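Local coordinates for protein restriction endonuclease S subunits (Thermoanaerobacter tengcongensis, PDB 3OKG) that probably recognises the target DNA sequence as the specificity subunit of a type I restriction-modification methyltransferase, where it works together with M polypeptides, at residues Tyr50-Asp55 / Asp110-Ser115; Arg40-Lys45 / Arg80-Ile85; Gly64-Pro69 / Leu104-Leu109. All coordinates share one frame; numbering follows the deposited sequence.

Contact 1: residues Tyr50-Asp55 / Asp110-Ser115; sequences YFVYVD and DGQICS. With SO4 (sulfate ion), chain D.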
loop_
_atom_site.group_PDB
_atom_site.type_symbol
_atom_site.label_atom_id
_atom_site.label_comp_id
_atom_site.label_asym_id
_atom_site.label_seq_id
_atom_site.Cartn_x
_atom_site.Cartn_y
_atom_site.Cartn_z
ATOM N N TYR A 50 28.789 27.195 -13.905
ATOM C CA TYR A 50 27.731 26.340 -13.401
ATOM C C TYR A 50 28.275 24.928 -13.190
ATOM O O TYR A 50 29.108 24.463 -13.963
ATOM C CB TYR A 50 26.560 26.310 -14.389
ATOM C CG TYR A 50 25.607 27.473 -14.191
ATOM C CD1 TYR A 50 24.678 27.457 -13.165
ATOM C CD2 TYR A 50 25.664 28.601 -15.020
ATOM C CE1 TYR A 50 23.803 28.533 -12.955
ATOM C CE2 TYR A 50 24.781 29.689 -14.821
ATOM C CZ TYR A 50 23.867 29.637 -13.797
ATOM O OH TYR A 50 23.005 30.688 -13.580
ATOM N N PHE A 51 27.803 24.254 -12.151
ATOM C CA PHE A 51 28.034 22.814 -12.032
ATOM C C PHE A 51 26.716 22.163 -11.630
ATOM O O PHE A 51 25.803 22.839 -11.147
ATOM C CB PHE A 51 29.113 22.519 -10.980
ATOM C CG PHE A 51 28.679 22.808 -9.588
ATOM C CD1 PHE A 51 28.326 21.774 -8.723
ATOM C CD2 PHE A 51 28.603 24.113 -9.131
ATOM C CE1 PHE A 51 27.908 22.037 -7.434
ATOM C CE2 PHE A 51 28.183 24.389 -7.837
ATOM C CZ PHE A 51 27.835 23.357 -6.978
ATOM N N VAL A 52 26.600 20.854 -11.834
ATOM C CA VAL A 52 25.386 20.165 -11.416
ATOM C C VAL A 52 25.640 19.488 -10.077
ATOM O O VAL A 52 26.664 18.807 -9.916
ATOM C CB VAL A 52 24.946 19.124 -12.456
ATOM C CG1 VAL A 52 23.685 18.434 -11.964
ATOM C CG2 VAL A 52 24.681 19.796 -13.809
ATOM N N TYR A 53 24.742 19.696 -9.108
ATOM C CA TYR A 53 24.944 19.202 -7.749
ATOM C C TYR A 53 23.958 18.089 -7.434
ATOM O O TYR A 53 22.752 18.257 -7.618
ATOM C CB TYR A 53 24.728 20.329 -6.747
ATOM C CG TYR A 53 25.006 19.964 -5.324
ATOM C CD1 TYR A 53 26.103 19.175 -4.992
ATOM C CD2 TYR A 53 24.201 20.430 -4.308
ATOM C CE1 TYR A 53 26.354 18.829 -3.677
ATOM C CE2 TYR A 53 24.461 20.110 -2.983
ATOM C CZ TYR A 53 25.548 19.315 -2.685
ATOM O OH TYR A 53 25.807 19.001 -1.374
ATOM N N VAL A 54 24.484 16.961 -6.969
ATOM C CA VAL A 54 23.660 15.853 -6.489
ATOM C C VAL A 54 23.684 15.785 -4.944
ATOM O O VAL A 54 24.689 15.426 -4.349
ATOM C CB VAL A 54 24.158 14.505 -7.067
ATOM C CG1 VAL A 54 23.185 13.400 -6.693
ATOM C CG2 VAL A 54 24.323 14.589 -8.612
ATOM N N ASP A 55 22.582 16.150 -4.300
ATOM C CA ASP A 55 22.466 15.960 -2.865
ATOM C C ASP A 55 21.507 14.820 -2.630
ATOM O O ASP A 55 21.045 14.188 -3.576
ATOM C CB ASP A 55 21.996 17.234 -2.151
ATOM C CG ASP A 55 20.647 17.725 -2.636
ATOM O OD1 ASP A 55 20.033 17.105 -3.533
ATOM O OD2 ASP A 55 20.204 18.762 -2.114
ATOM N N ASP A 110 28.933 13.135 -15.571
ATOM C CA ASP A 110 30.379 13.004 -15.438
ATOM C C ASP A 110 31.054 14.336 -15.122
ATOM O O ASP A 110 30.813 15.342 -15.792
ATOM C CB ASP A 110 30.999 12.413 -16.715
ATOM C CG ASP A 110 32.437 11.964 -16.498
ATOM O OD1 ASP A 110 32.660 10.927 -15.843
ATOM O OD2 ASP A 110 33.358 12.661 -16.963
ATOM N N GLY A 111 31.886 14.341 -14.094
ATOM C CA GLY A 111 32.651 15.515 -13.740
ATOM C C GLY A 111 31.857 16.519 -12.943
ATOM O O GLY A 111 32.342 17.617 -12.661
ATOM N N GLN A 112 30.633 16.156 -12.578
ATOM C CA GLN A 112 29.823 17.018 -11.729
ATOM C C GLN A 112 30.105 16.733 -10.242
ATOM O O GLN A 112 31.123 16.141 -9.920
ATOM C CB GLN A 112 28.346 16.913 -12.113
ATOM C CG GLN A 112 28.142 17.165 -13.621
ATOM C CD GLN A 112 28.761 18.499 -14.087
ATOM O OE1 GLN A 112 29.288 18.611 -15.207
ATOM N NE2 GLN A 112 28.715 19.494 -13.223
ATOM N N ILE A 113 29.235 17.196 -9.351
ATOM C CA ILE A 113 29.550 17.236 -7.923
ATOM C C ILE A 113 28.435 16.587 -7.091
ATOM O O ILE A 113 27.253 16.817 -7.344
ATOM C CB ILE A 113 29.716 18.695 -7.445
ATOM C CG1 ILE A 113 30.856 19.382 -8.214
ATOM C CG2 ILE A 113 29.943 18.770 -5.943
ATOM C CD1 ILE A 113 32.230 18.790 -7.941
ATOM N N CYS A 114 28.812 15.786 -6.095
ATOM C CA CYS A 114 27.845 15.336 -5.111
ATOM C C CYS A 114 28.265 15.724 -3.705
ATOM O O CYS A 114 29.421 16.097 -3.454
ATOM C CB CYS A 114 27.601 13.819 -5.180
ATOM S SG CYS A 114 28.978 12.799 -4.482
ATOM N N SER A 115 27.303 15.633 -2.805
ATOM C CA SER A 115 27.475 15.990 -1.400
ATOM C C SER A 115 28.574 15.134 -0.771
ATOM O O SER A 115 28.732 13.963 -1.119
ATOM C CB SER A 115 26.163 15.755 -0.640
ATOM O OG SER A 115 26.318 15.973 0.757
HETATM S S SO4 D . 22.887 16.386 1.775
HETATM O O1 SO4 D . 24.180 17.003 2.016
HETATM O O2 SO4 D . 23.005 15.486 0.623
HETATM O O3 SO4 D . 22.509 15.570 2.925
HETATM O O4 SO4 D . 21.892 17.406 1.511
#
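I113 packs against the CD1 side of the F51 ring, the two side chains crossing at about a right angle, with I113 CG1 3.5 Å from F51 CD1. F51 CG, set between the backbone N and the carbonyl carbon (chi1 69°), brings the ring to it. On the same face of the sheet, I113 CG2 lies 4.0 Å from Y53 CD1, so the isoleucine fills the angle between two aromatic rings, and A81 of the next strand closes in from beyond. The opposite face belongs to V54 and C114, whose CB atoms are 4.0 Å apart, with I91 packed against both.

Between the two faces runs the backbone pairing. I113 is held through both its N and its O: the N donates to V52 O at 3.1 Å, and the O accepts from V54 N at 2.8 Å. S115 N then donates to V54 O, 3.0 Å away. The ring of Y53 leans along the partner strand, and Y53 OH ends 3.3 Å from S115 CB.

At the polar edge, S115 OG donates to O1 of a bound sulfate at 2.7 Å, while D55 CB borders the same ion; the carboxylate of D55 turns instead to S57. I56 N and R80 also hold the sulfate. The pattern is that of two neighbouring parallel strands, 50-54 and 113-115, at the centre of a mixed four-stranded sheet in the DNA specificity domain of this type I S subunit.

Contact 2: residues Arg40-Lys45 / Arg80-Ile85; sequences RRDPTK and RARKVI. With SO4 (sulfate ion), chain G; SO4 (sulfate ion), chain D.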
loop_
_atom_site.group_PDB
_atom_site.type_symbol
_atom_site.label_atom_id
_atom_site.label_comp_id
_atom_site.label_asym_id
_atom_site.label_seq_id
_atom_site.Cartn_x
_atom_site.Cartn_y
_atom_site.Cartn_z
ATOM N N ARG A 40 38.184 15.559 -4.778
ATOM C CA ARG A 40 37.311 16.641 -4.410
ATOM C C ARG A 40 37.635 17.883 -5.238
ATOM O O ARG A 40 38.707 17.983 -5.829
ATOM C CB ARG A 40 37.499 16.970 -2.945
ATOM C CG ARG A 40 37.212 15.802 -2.054
ATOM C CD ARG A 40 36.890 16.301 -0.690
ATOM N NE ARG A 40 36.447 15.228 0.177
ATOM C CZ ARG A 40 35.791 15.440 1.307
ATOM N NH1 ARG A 40 35.496 16.684 1.666
ATOM N NH2 ARG A 40 35.428 14.413 2.062
ATOM N N ARG A 41 36.692 18.808 -5.268
ATOM C CA ARG A 41 36.873 20.067 -5.966
ATOM C C ARG A 41 35.985 21.110 -5.299
ATOM O O ARG A 41 34.887 20.792 -4.827
ATOM C CB ARG A 41 36.520 19.918 -7.443
ATOM C CG ARG A 41 37.097 21.024 -8.322
ATOM C CD ARG A 41 36.206 21.328 -9.498
ATOM N NE ARG A 41 35.864 20.136 -10.258
ATOM C CZ ARG A 41 34.687 19.952 -10.855
ATOM N NH1 ARG A 41 33.741 20.891 -10.791
ATOM N NH2 ARG A 41 34.451 18.831 -11.520
ATOM N N ASP A 42 36.464 22.351 -5.243
ATOM C CA ASP A 42 35.699 23.433 -4.647
ATOM C C ASP A 42 35.153 24.291 -5.781
ATOM O O ASP A 42 35.892 25.058 -6.393
ATOM C CB ASP A 42 36.597 24.261 -3.715
ATOM C CG ASP A 42 35.849 25.367 -3.025
ATOM O OD1 ASP A 42 34.733 25.721 -3.479
ATOM O OD2 ASP A 42 36.370 25.888 -2.020
ATOM N N PRO A 43 33.859 24.141 -6.094
ATOM C CA PRO A 43 33.329 24.866 -7.259
ATOM C C PRO A 43 33.358 26.385 -7.053
ATOM O O PRO A 43 33.250 27.112 -8.046
ATOM C CB PRO A 43 31.858 24.393 -7.335
ATOM C CG PRO A 43 31.799 23.127 -6.445
ATOM C CD PRO A 43 32.820 23.374 -5.382
ATOM N N THR A 44 33.471 26.841 -5.800
ATOM C CA THR A 44 33.496 28.277 -5.510
ATOM C C THR A 44 34.727 28.928 -6.109
ATOM O O THR A 44 34.801 30.146 -6.181
ATOM C CB THR A 44 33.443 28.623 -3.992
ATOM O OG1 THR A 44 34.678 28.262 -3.354
ATOM C CG2 THR A 44 32.270 27.923 -3.306
ATOM N N LYS A 45 35.685 28.112 -6.540
ATOM C CA LYS A 45 36.915 28.616 -7.142
ATOM C C LYS A 45 36.703 28.973 -8.599
ATOM O O LYS A 45 37.547 29.616 -9.211
ATOM C CB LYS A 45 38.062 27.614 -6.980
ATOM C CG LYS A 45 38.526 27.495 -5.536
ATOM C CD LYS A 45 39.467 26.314 -5.305
ATOM C CE LYS A 45 40.872 26.562 -5.843
ATOM N NZ LYS A 45 40.940 26.488 -7.335
ATOM N N ARG A 80 28.828 21.467 1.408
ATOM C CA ARG A 80 29.016 20.021 1.181
ATOM C C ARG A 80 29.287 19.650 -0.270
ATOM O O ARG A 80 29.567 18.488 -0.597
ATOM C CB ARG A 80 27.774 19.258 1.653
ATOM C CG ARG A 80 27.656 19.160 3.161
ATOM C CD ARG A 80 26.323 18.530 3.522
ATOM N NE ARG A 80 26.199 18.361 4.958
ATOM C CZ ARG A 80 25.120 17.862 5.548
ATOM N NH1 ARG A 80 24.083 17.479 4.809
ATOM N NH2 ARG A 80 25.077 17.746 6.871
ATOM N N ALA A 81 29.181 20.620 -1.161
ATOM C CA ALA A 81 29.328 20.316 -2.566
ATOM C C ALA A 81 30.802 20.210 -2.943
ATOM O O ALA A 81 31.384 21.163 -3.445
ATOM C CB ALA A 81 28.583 21.358 -3.444
ATOM N N ARG A 82 31.419 19.049 -2.703
ATOM C CA ARG A 82 32.866 18.966 -2.893
ATOM C C ARG A 82 33.395 17.686 -3.538
ATOM O O ARG A 82 34.567 17.636 -3.906
ATOM C CB ARG A 82 33.607 19.217 -1.568
ATOM C CG ARG A 82 33.359 20.596 -0.966
ATOM C CD ARG A 82 34.098 21.729 -1.688
ATOM N NE ARG A 82 33.960 22.977 -0.933
ATOM C CZ ARG A 82 32.872 23.745 -0.918
ATOM N NH1 ARG A 82 31.797 23.428 -1.645
ATOM N NH2 ARG A 82 32.861 24.844 -0.171
ATOM N N LYS A 83 32.562 16.659 -3.680
ATOM C CA LYS A 83 33.078 15.382 -4.212
ATOM C C LYS A 83 32.781 15.280 -5.686
ATOM O O LYS A 83 31.633 15.410 -6.086
ATOM C CB LYS A 83 32.476 14.178 -3.462
ATOM C CG LYS A 83 33.026 14.020 -2.044
ATOM C CD LYS A 83 32.448 12.797 -1.325
ATOM C CE LYS A 83 33.159 12.608 0.034
ATOM N NZ LYS A 83 32.660 11.410 0.760
ATOM N N VAL A 84 33.823 15.032 -6.487
ATOM C CA VAL A 84 33.678 14.980 -7.931
ATOM C C VAL A 84 33.146 13.605 -8.294
ATOM O O VAL A 84 33.675 12.602 -7.844
ATOM C CB VAL A 84 35.028 15.158 -8.629
ATOM C CG1 VAL A 84 34.905 14.858 -10.104
ATOM C CG2 VAL A 84 35.575 16.558 -8.400
ATOM N N ILE A 85 32.064 13.553 -9.058
ATOM C CA ILE A 85 31.575 12.250 -9.492
ATOM C C ILE A 85 31.884 12.004 -10.958
ATOM O O ILE A 85 32.020 12.943 -11.761
ATOM C CB ILE A 85 30.074 12.072 -9.234
ATOM C CG1 ILE A 85 29.265 13.204 -9.897
ATOM C CG2 ILE A 85 29.830 12.060 -7.734
ATOM C CD1 ILE A 85 27.732 13.132 -9.660
HETATM S S SO4 G . 34.059 15.692 5.066
HETATM O O1 SO4 G . 33.970 17.105 4.691
HETATM O O2 SO4 G . 33.993 14.849 3.876
HETATM O O3 SO4 G . 35.334 15.452 5.746
HETATM O O4 SO4 G . 32.930 15.335 5.929
HETATM S S SO4 D . 22.887 16.386 1.775
HETATM O O1 SO4 D . 24.180 17.003 2.016
HETATM O O2 SO4 D . 23.005 15.486 0.623
HETATM O O3 SO4 D . 22.509 15.570 2.925
HETATM O O4 SO4 D . 21.892 17.406 1.511
#
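R82 and A81 receive the loop 40-45 along the outer side of strand 81-84, where one isolated beta bridge, R40 with K83, joins loop and strand and an Asx turn at D42 shapes the loop beyond it. Ahead of the strand, R80 reaches away from the loop, and its NH1 donates to O1 of a sulfate at 2.8 Å. A81 then offers its carbonyl O to the ring of P43, whose CD is 3.3 Å away, and its CB packs on the buried Y53 and I113.

R82 has the largest share of the contact. Its O accepts the backbone bond from R41 N at 2.8 Å. Bent at chi2 (-75°), the side chain folds over to lie alongside D42, carboxylate and guanidinium stacked with their planes 14° apart. D42 OD1 sits over the centre of the guanidinium, so this long salt bridge works through charge alone, with no N-H aimed at the oxygen. The N-H groups serve other acceptors: NH1 donates in the guanidinium plane to A81 O, and also to P78 O. A leucine in place of R82 would probably leave D42 without its stacked positive charge and A81 O without the side-chain donor.

K83 runs beside R40, pointing the same way. K83 has D161 as its salt-bridge partner, while R40 lies against a second sulfate, distinct from that of R80, too close to trust in detail. V84 turns CG2 to the stem of R41, 3.6 Å from R41 CB, while the tip of R41 goes on to G111 O. In the turn itself, T44 N and T44 OG1 both donate to D42 OD1 from the same face of its carboxylate, the T44 N bond measuring 2.9 Å.

Contact 3: residues Gly64-Pro69 / Leu104-Leu109; sequences GKIVSP and LVPPDL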
loop_
_atom_site.group_PDB
_atom_site.type_symbol
_atom_site.label_atom_id
_atom_site.label_comp_id
_atom_site.label_asym_id
_atom_site.label_seq_id
_atom_site.Cartn_x
_atom_site.Cartn_y
_atom_site.Cartn_z
ATOM N N GLY A 64 16.548 4.000 -6.533
ATOM C CA GLY A 64 17.950 4.342 -6.487
ATOM C C GLY A 64 18.386 5.083 -7.736
ATOM O O GLY A 64 19.315 4.660 -8.416
ATOM N N LYS A 65 17.702 6.183 -8.058
ATOM C CA LYS A 65 18.034 6.898 -9.307
ATOM C C LYS A 65 18.208 8.385 -9.012
ATOM O O LYS A 65 17.486 8.936 -8.190
ATOM C CB LYS A 65 16.947 6.673 -10.360
ATOM C CG LYS A 65 17.227 7.315 -11.732
ATOM C CD LYS A 65 15.999 7.131 -12.662
ATOM C CE LYS A 65 16.301 7.599 -14.074
ATOM N NZ LYS A 65 17.494 6.892 -14.678
ATOM N N ILE A 66 19.194 9.018 -9.643
ATOM C CA ILE A 66 19.352 10.457 -9.481
ATOM C C ILE A 66 18.292 11.102 -10.400
ATOM O O ILE A 66 18.397 11.013 -11.617
ATOM C CB ILE A 66 20.728 10.903 -9.900
ATOM C CG1 ILE A 66 21.803 10.322 -8.948
ATOM C CG2 ILE A 66 20.831 12.449 -9.875
ATOM C CD1 ILE A 66 23.173 10.330 -9.576
ATOM N N VAL A 67 17.275 11.717 -9.817
ATOM C CA VAL A 67 16.189 12.265 -10.639
ATOM C C VAL A 67 16.024 13.772 -10.545
ATOM O O VAL A 67 15.354 14.354 -11.393
ATOM C CB VAL A 67 14.813 11.607 -10.322
ATOM C CG1 VAL A 67 14.860 10.073 -10.581
ATOM C CG2 VAL A 67 14.369 11.930 -8.917
ATOM N N SER A 68 16.574 14.407 -9.515
ATOM C CA SER A 68 16.379 15.865 -9.413
ATOM C C SER A 68 17.613 16.643 -8.932
ATOM O O SER A 68 17.587 17.309 -7.901
ATOM C CB SER A 68 15.144 16.193 -8.582
ATOM O OG SER A 68 15.215 15.599 -7.297
ATOM N N PRO A 69 18.695 16.556 -9.693
ATOM C CA PRO A 69 19.886 17.322 -9.319
ATOM C C PRO A 69 19.654 18.780 -9.719
ATOM O O PRO A 69 18.767 19.055 -10.534
ATOM C CB PRO A 69 20.954 16.721 -10.206
ATOM C CG PRO A 69 20.189 16.317 -11.456
ATOM C CD PRO A 69 18.932 15.721 -10.882
ATOM N N LEU A 104 23.334 5.221 -9.178
ATOM C CA LEU A 104 24.402 5.077 -10.164
ATOM C C LEU A 104 24.486 6.352 -10.971
ATOM O O LEU A 104 23.476 6.865 -11.428
ATOM C CB LEU A 104 24.091 3.911 -11.100
ATOM C CG LEU A 104 25.070 3.624 -12.247
ATOM C CD1 LEU A 104 26.419 3.124 -11.690
ATOM C CD2 LEU A 104 24.447 2.608 -13.206
ATOM N N VAL A 105 25.685 6.885 -11.111
ATOM C CA VAL A 105 25.849 8.171 -11.766
ATOM C C VAL A 105 25.831 7.960 -13.287
ATOM O O VAL A 105 26.649 7.202 -13.810
ATOM C CB VAL A 105 27.181 8.834 -11.340
ATOM C CG1 VAL A 105 27.425 10.144 -12.146
ATOM C CG2 VAL A 105 27.185 9.110 -9.815
ATOM N N PRO A 106 24.891 8.596 -13.982
ATOM C CA PRO A 106 24.784 8.451 -15.441
ATOM C C PRO A 106 25.922 9.180 -16.142
ATOM O O PRO A 106 26.652 9.912 -15.474
ATOM C CB PRO A 106 23.448 9.126 -15.757
ATOM C CG PRO A 106 23.271 10.127 -14.671
ATOM C CD PRO A 106 23.869 9.507 -13.440
ATOM N N PRO A 107 26.085 8.999 -17.452
ATOM C CA PRO A 107 27.187 9.687 -18.130
ATOM C C PRO A 107 26.985 11.202 -18.223
ATOM O O PRO A 107 27.979 11.921 -18.199
ATOM C CB PRO A 107 27.238 8.991 -19.511
ATOM C CG PRO A 107 25.969 8.184 -19.603
ATOM C CD PRO A 107 25.633 7.809 -18.203
ATOM N N ASP A 108 25.740 11.673 -18.289
ATOM C CA ASP A 108 25.462 13.103 -18.381
ATOM C C ASP A 108 26.001 13.863 -17.168
ATOM O O ASP A 108 26.251 15.055 -17.238
ATOM C CB ASP A 108 23.951 13.359 -18.578
ATOM C CG ASP A 108 23.081 12.146 -18.188
ATOM O OD1 ASP A 108 23.321 11.000 -18.695
ATOM O OD2 ASP A 108 22.134 12.354 -17.387
ATOM N N LEU A 109 26.226 13.157 -16.065
ATOM C CA LEU A 109 26.694 13.799 -14.829
ATOM C C LEU A 109 28.207 13.632 -14.582
ATOM O O LEU A 109 28.710 13.957 -13.508
ATOM C CB LEU A 109 25.894 13.270 -13.622
ATOM C CG LEU A 109 24.454 13.756 -13.580
ATOM C CD1 LEU A 109 23.688 13.261 -12.344
ATOM C CD2 LEU A 109 24.463 15.278 -13.638
HETATM O O HOH W 1 20.782 4.772 -10.478
HETATM O O HOH W 2 20.833 7.489 -11.378
#
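I66 and L109 reach toward each other tip to tip, I66 CG2 standing 3.9 Å from L109 CD1. The isoleucine is the hub of the contact, and its two branches share the work. CG2 faces the leucine. CD1, at the end of the longer branch, also comes near L109 CD1 but goes in chiefly among the backbone and side chains of 104-106, lying 3.9 Å from L104 O and 4.0 Å from P106 CD. With CG1 beside the backbone N and opposite the carbonyl carbon (chi1 -66°), that branch is carried across to the loop while CG2 stays turned to L109.

P106 meets I66 at a slant and offers the CD corner of its ring. V105 points away from the strand, so its CG2 only brushes the isoleucine while the rest of the side chain packs on I85 and I91. L109, by contrast, leans in toward I66, and both residues also touch V54 of strand 50-54. L104 contributes mainly its backbone here, since its side chain leads off to helix 130-137.

Beside this apolar patch the two backbones stand too far apart to pair directly, and two waters fill the gap. One donates to G64 O and accepts from L104 N at 2.9 Å. The other accepts from I66 N, 2.8 Å away, and donates to L104 O at 2.7 Å. Each water thus spans one donor and one acceptor, and both backbone groups of L104 are satisfied in this way. G64, with its positive phi, belongs with K65 to a G1 beta bulge. The whole is direct apolar packing, with two bridging waters, of the small antiparallel hairpin 59-66 against the loop that follows strand 102-104.

In the fold
All three contacts lie in the N-terminal specificity domain, on the same side of the chain's centre. Contacts 1 and 2 are close neighbours, their centres about 8 Å apart, and share the mixed sheet: strand 81-84 of contact 2 pairs with strand 113-115 of contact 1, and both contacts touch one sulfate. Contact 3 sits about 10 Å from the centre of contact 1 and about 17 Å from that of contact 2, with L109 and P69 packing on V52. Along the chain, contact 3 is nested within the loop closed by contact 1, whereas contact 2 alternates with both, knitting distant parts of the sequence into one compact unit.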